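Local atomic coordinates of Dr hemagglutinin structural subunit (Escherichia coli, PDB entry 1UT1), a protein that forms the adhesive fimbrial subunit of uropathogenic strains, binding the Dr blood group antigen and mediating adherence to the upper urinary tract. Residues Phe80-Val92 with Thr130-Thr142. The protein carries 3 engineered substitutions. Numbering follows the deposited sequence.
With EDO (1,2-ethanediol), chain I.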
loop_
_atom_site.group_PDB
_atom_site.type_symbol
_atom_site.label_atom_id
_atom_site.label_comp_id
_atom_site.label_asym_id
_atom_site.label_seq_id
_atom_site.Cartn_x
_atom_site.Cartn_y
_atom_site.Cartn_z
ATOM N N PHE A 80 0.591 11.742 -18.342
ATOM C CA PHE A 80 -0.405 12.338 -17.448
ATOM C C PHE A 80 -0.562 11.479 -16.231
ATOM O O PHE A 80 -0.399 10.245 -16.309
ATOM C CB PHE A 80 -1.782 12.508 -18.152
ATOM C CG PHE A 80 -2.145 11.371 -19.083
ATOM C CD1 PHE A 80 -2.791 10.235 -18.600
ATOM C CD2 PHE A 80 -1.812 11.435 -20.440
ATOM C CE1 PHE A 80 -3.102 9.159 -19.457
ATOM C CE2 PHE A 80 -2.068 10.337 -21.304
ATOM C CZ PHE A 80 -2.735 9.218 -20.808
ATOM N N LEU A 81 -0.847 12.114 -15.098
ATOM C CA LEU A 81 -1.325 11.375 -13.937
ATOM C C LEU A 81 -2.748 10.975 -14.321
ATOM O O LEU A 81 -3.405 11.672 -15.089
ATOM C CB LEU A 81 -1.388 12.250 -12.686
ATOM C CG LEU A 81 -0.080 12.346 -11.897
ATOM C CD1 LEU A 81 0.865 13.207 -12.668
ATOM C CD2 LEU A 81 -0.364 12.963 -10.506
ATOM N N ILE A 82 -3.203 9.852 -13.786
ATOM C CA ILE A 82 -4.530 9.344 -14.105
ATOM C C ILE A 82 -5.331 9.158 -12.818
ATOM O O ILE A 82 -4.777 8.800 -11.788
ATOM C CB ILE A 82 -4.439 8.001 -14.902
ATOM C CG1 ILE A 82 -5.804 7.663 -15.558
ATOM C CG2 ILE A 82 -3.938 6.860 -14.013
ATOM C CD1 ILE A 82 -6.180 8.586 -16.756
ATOM N N SER A 83 -6.632 9.452 -12.868
ATOM C CA SER A 83 -7.493 9.265 -11.684
ATOM C C SER A 83 -7.641 7.764 -11.334
ATOM O O SER A 83 -7.386 6.881 -12.164
ATOM C CB SER A 83 -8.878 9.887 -11.923
ATOM O OG SER A 83 -9.498 9.306 -13.059
ATOM N N ASP A 84 -8.082 7.491 -10.111
ATOM C CA ASP A 84 -8.274 6.116 -9.644
ATOM C C ASP A 84 -9.207 5.309 -10.595
ATOM O O ASP A 84 -8.988 4.121 -10.822
ATOM C CB ASP A 84 -8.876 6.133 -8.244
ATOM C CG ASP A 84 -7.831 6.282 -7.167
ATOM O OD1 ASP A 84 -6.643 6.452 -7.500
ATOM O OD2 ASP A 84 -8.232 6.413 -5.994
ATOM N N ASN A 85 -10.213 5.971 -11.159
ATOM C CA ASN A 85 -11.155 5.280 -12.071
ATOM C C ASN A 85 -10.702 5.182 -13.540
ATOM O O ASN A 85 -11.402 4.596 -14.373
ATOM C CB ASN A 85 -12.574 5.839 -11.931
ATOM C CG ASN A 85 -12.772 7.207 -12.625
ATOM O OD1 ASN A 85 -13.885 7.710 -12.667
ATOM N ND2 ASN A 85 -11.711 7.792 -13.171
ATOM N N ASN A 86 -9.457 5.612 -13.807
ATOM C CA ASN A 86 -8.843 5.556 -15.126
ATOM C C ASN A 86 -9.399 6.531 -16.124
ATOM O O ASN A 86 -9.009 6.540 -17.282
ATOM C CB ASN A 86 -8.862 4.121 -15.709
ATOM C CG ASN A 86 -7.747 3.884 -16.714
ATOM O OD1 ASN A 86 -7.964 3.356 -17.810
ATOM N ND2 ASN A 86 -6.570 4.364 -16.386
ATOM N N ARG A 87 -10.288 7.403 -15.683
ATOM C CA ARG A 87 -10.905 8.320 -16.629
ATOM C C ARG A 87 -10.242 9.662 -16.858
ATOM O O ARG A 87 -10.211 10.158 -17.987
ATOM C CB ARG A 87 -12.384 8.541 -16.306
ATOM C CG ARG A 87 -13.074 9.349 -17.399
ATOM C CD ARG A 87 -14.577 9.246 -17.335
ATOM N NE ARG A 87 -15.091 7.872 -17.254
ATOM C CZ ARG A 87 -16.326 7.599 -16.841
ATOM N NH1 ARG A 87 -17.120 8.599 -16.517
ATOM N NH2 ARG A 87 -16.764 6.348 -16.742
ATOM N N ASP A 88 -9.867 10.324 -15.771
ATOM C CA ASP A 88 -9.468 11.713 -15.838
ATOM C C ASP A 88 -7.963 11.881 -15.828
ATOM O O ASP A 88 -7.252 11.237 -15.033
ATOM C CB ASP A 88 -10.122 12.507 -14.705
ATOM C CG ASP A 88 -11.637 12.401 -14.736
ATOM O OD1 ASP A 88 -12.229 12.812 -15.752
ATOM O OD2 ASP A 88 -12.221 11.788 -13.808
ATOM N N LYS A 89 -7.493 12.683 -16.784
ATOM C CA LYS A 89 -6.072 12.926 -16.971
ATOM C C LYS A 89 -5.606 14.290 -16.433
ATOM O O LYS A 89 -6.285 15.324 -16.597
ATOM C CB LYS A 89 -5.726 12.847 -18.461
ATOM C CG LYS A 89 -6.081 11.525 -19.114
ATOM C CD LYS A 89 -5.899 11.669 -20.638
ATOM C CE LYS A 89 -6.264 10.374 -21.360
ATOM N NZ LYS A 89 -6.140 10.561 -22.832
ATOM N N LEU A 90 -4.395 14.299 -15.880
ATOM C CA LEU A 90 -3.735 15.557 -15.506
ATOM C C LEU A 90 -2.407 15.544 -16.252
ATOM O O LEU A 90 -1.506 14.769 -15.907
ATOM C CB LEU A 90 -3.500 15.599 -14.002
ATOM C CG LEU A 90 -2.769 16.809 -13.417
ATOM C CD1 LEU A 90 -3.555 18.114 -13.755
ATOM C CD2 LEU A 90 -2.681 16.623 -11.864
ATOM N N TYR A 91 -2.340 16.291 -17.361
ATOM C CA TYR A 91 -1.164 16.259 -18.223
ATOM C C TYR A 91 0.014 16.885 -17.522
ATOM O O TYR A 91 -0.092 17.971 -16.929
ATOM C CB TYR A 91 -1.441 17.002 -19.510
ATOM C CG TYR A 91 -2.438 16.256 -20.366
ATOM C CD1 TYR A 91 -3.782 16.594 -20.352
ATOM C CD2 TYR A 91 -2.024 15.202 -21.166
ATOM C CE1 TYR A 91 -4.706 15.908 -21.149
ATOM C CE2 TYR A 91 -2.942 14.489 -21.931
ATOM C CZ TYR A 91 -4.280 14.844 -21.901
ATOM O OH TYR A 91 -5.176 14.184 -22.740
ATOM N N VAL A 92 1.171 16.267 -17.707
ATOM C CA VAL A 92 2.382 16.778 -17.088
ATOM C C VAL A 92 3.567 16.805 -18.048
ATOM O O VAL A 92 3.648 15.995 -18.987
ATOM C CB VAL A 92 2.788 15.922 -15.832
ATOM C CG1 VAL A 92 1.735 16.060 -14.711
ATOM C CG2 VAL A 92 3.014 14.406 -16.197
ATOM N N THR A 130 -6.930 23.974 -14.167
ATOM C CA THR A 130 -7.689 24.351 -12.987
ATOM C C THR A 130 -9.134 23.827 -12.922
ATOM O O THR A 130 -9.836 24.074 -11.941
ATOM C CB THR A 130 -7.675 25.883 -12.757
ATOM O OG1 THR A 130 -8.249 26.539 -13.882
ATOM C CG2 THR A 130 -6.262 26.397 -12.526
ATOM N N ASN A 131 -9.569 23.105 -13.948
ATOM C CA ASN A 131 -10.902 22.453 -13.943
ATOM C C ASN A 131 -10.812 20.938 -13.744
ATOM O O ASN A 131 -11.788 20.213 -13.961
ATOM C CB ASN A 131 -11.662 22.729 -15.247
ATOM C CG ASN A 131 -12.144 24.176 -15.341
ATOM O OD1 ASN A 131 -12.532 24.779 -14.338
ATOM N ND2 ASN A 131 -12.060 24.754 -16.535
ATOM N N THR A 132 -9.632 20.450 -13.365
ATOM C CA THR A 132 -9.455 19.021 -13.126
ATOM C C THR A 132 -10.447 18.560 -12.066
ATOM O O THR A 132 -10.555 19.178 -11.020
ATOM C CB THR A 132 -8.013 18.745 -12.617
ATOM O OG1 THR A 132 -7.090 19.119 -13.648
ATOM C CG2 THR A 132 -7.826 17.260 -12.264
ATOM N N PRO A 133 -11.171 17.471 -12.324
ATOM C CA PRO A 133 -12.134 16.985 -11.317
ATOM C C PRO A 133 -11.403 16.543 -10.036
ATOM O O PRO A 133 -10.354 15.881 -10.096
ATOM C CB PRO A 133 -12.773 15.764 -11.983
ATOM C CG PRO A 133 -12.474 15.864 -13.423
ATOM C CD PRO A 133 -11.180 16.647 -13.539
ATOM N N PRO A 134 -12.002 16.813 -8.877
ATOM C CA PRO A 134 -11.426 16.314 -7.627
ATOM C C PRO A 134 -11.322 14.773 -7.656
ATOM O O PRO A 134 -12.186 14.076 -8.208
ATOM C CB PRO A 134 -12.441 16.769 -6.564
ATOM C CG PRO A 134 -13.024 18.060 -7.172
ATOM C CD PRO A 134 -13.116 17.758 -8.642
ATOM N N GLY A 135 -10.220 14.257 -7.123
ATOM C CA GLY A 135 -9.990 12.822 -7.080
ATOM C C GLY A 135 -8.524 12.545 -6.745
ATOM O O GLY A 135 -7.774 13.461 -6.407
ATOM N N ASN A 136 -8.158 11.264 -6.797
ATOM C CA ASN A 136 -6.782 10.807 -6.538
ATOM C C ASN A 136 -6.150 10.454 -7.854
ATOM O O ASN A 136 -6.707 9.692 -8.651
ATOM C CB ASN A 136 -6.784 9.572 -5.614
ATOM C CG ASN A 136 -7.536 9.822 -4.340
ATOM O OD1 ASN A 136 -7.232 10.768 -3.609
ATOM N ND2 ASN A 136 -8.638 9.102 -4.157
ATOM N N TYR A 137 -4.995 11.038 -8.100
ATOM C CA TYR A 137 -4.308 10.908 -9.372
ATOM C C TYR A 137 -2.956 10.309 -9.128
ATOM O O TYR A 137 -2.332 10.587 -8.124
ATOM C CB TYR A 137 -4.145 12.304 -9.990
ATOM C CG TYR A 137 -5.452 12.869 -10.493
ATOM C CD1 TYR A 137 -5.802 12.773 -11.847
ATOM C CD2 TYR A 137 -6.338 13.501 -9.617
ATOM C CE1 TYR A 137 -7.041 13.246 -12.307
ATOM C CE2 TYR A 137 -7.557 14.034 -10.073
ATOM C CZ TYR A 137 -7.932 13.828 -11.405
ATOM O OH TYR A 137 -9.136 14.334 -11.860
ATOM N N THR A 138 -2.490 9.518 -10.087
ATOM C CA THR A 138 -1.237 8.780 -9.914
ATOM C C THR A 138 -0.441 8.735 -11.225
ATOM O O THR A 138 -1.032 8.581 -12.318
ATOM C CB THR A 138 -1.569 7.268 -9.459
ATOM O OG1 THR A 138 -2.453 7.273 -8.319
ATOM C CG2 THR A 138 -0.309 6.525 -9.080
ATOM N N LEU A 139 0.895 8.793 -11.101
ATOM C CA LEU A 139 1.800 8.599 -12.228
ATOM C C LEU A 139 2.849 7.596 -11.751
ATOM O O LEU A 139 3.499 7.804 -10.725
ATOM C CB LEU A 139 2.502 9.887 -12.655
ATOM C CG LEU A 139 3.712 9.680 -13.587
ATOM C CD1 LEU A 139 3.272 9.116 -14.933
ATOM C CD2 LEU A 139 4.436 11.016 -13.798
ATOM N N THR A 140 2.955 6.471 -12.449
ATOM C CA THR A 140 3.876 5.419 -12.027
ATOM C C THR A 140 5.010 5.266 -13.056
ATOM O O THR A 140 4.747 5.177 -14.268
ATOM C CB THR A 140 3.103 4.098 -11.884
ATOM O OG1 THR A 140 2.081 4.252 -10.881
ATOM C CG2 THR A 140 4.036 2.982 -11.472
ATOM N N LEU A 141 6.257 5.313 -12.583
ATOM C CA LEU A 141 7.450 5.253 -13.463
ATOM C C LEU A 141 8.375 4.131 -12.994
ATOM O O LEU A 141 8.696 4.024 -11.805
ATOM C CB LEU A 141 8.229 6.565 -13.415
ATOM C CG LEU A 141 7.466 7.814 -13.944
ATOM C CD1 LEU A 141 8.201 9.119 -13.537
ATOM C CD2 LEU A 141 7.335 7.741 -15.436
ATOM N N THR A 142 8.795 3.307 -13.935
ATOM C CA THR A 142 9.643 2.159 -13.625
ATOM C C THR A 142 10.981 2.335 -14.314
ATOM O O THR A 142 11.042 2.629 -15.505
ATOM C CB THR A 142 8.996 0.841 -14.139
ATOM O OG1 THR A 142 7.750 0.636 -13.461
ATOM C CG2 THR A 142 9.956 -0.379 -13.861
HETATM C C1 EDO I . -12.022 11.804 -10.569
HETATM O O1 EDO I . -11.941 10.702 -11.481
HETATM C C2 EDO I . -13.454 12.387 -10.621
HETATM O O2 EDO I . -14.418 11.313 -10.654
HETATM O O HOH W 1 -4.870 7.112 -9.522
#
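Ile82 and Thr138 form an antiparallel hydrogen-bonded pair, with Ile82 N to Thr138 O and Thr138 N to Ile82 O both at 2.9 Å. The next pair, Ser83 with Tyr137, is non-hydrogen-bonded, and there the chains draw together to 4.3 Å between CA atoms. The contact illustrates how a hairpin joins a third strand by main-chain bonds at one pair and an aromatic side chain at the next, here within the immunoglobulin-like beta-sandwich of Dr-family fimbrial subunits. With CG anti to the carbonyl carbon (chi1 -72°), Tyr137 turns its ring toward the base of the hairpin: Ser83 CB sits over one face in a CH-pi contact, 4.2 Å from the ring centroid, while Asp88 O approaches the edge. Its OH donates to Pro133 O at 2.6 Å, in the carbonyl plane on a lone pair, which anchors the ring at its far end. Beyond it a 1,2-ethanediol, probably from the crystallisation liquor, donates through O1 to Asp88 OD2. Leu81 crosses Leu139 at about a right angle, its CG 3.6 Å from Leu139 CB, and extends this buried side.

The other side is looser and wetter. Asn136 ND2 reaches Asp84 OD2 at 3.3 Å from above the carboxylate plane, while Asn136 OD1 bonds Thr23. A water bridges Ile82 O, Asp84 OD1 and Thr138 OG1.

At this end, strand 135-147 lies between strands 78-83 and 16-25, Gly135 and Tyr137 bonding Val24 and Leu22 through their backbones, while Ile123 of strand 118-125 packs against Val92 and Leu139.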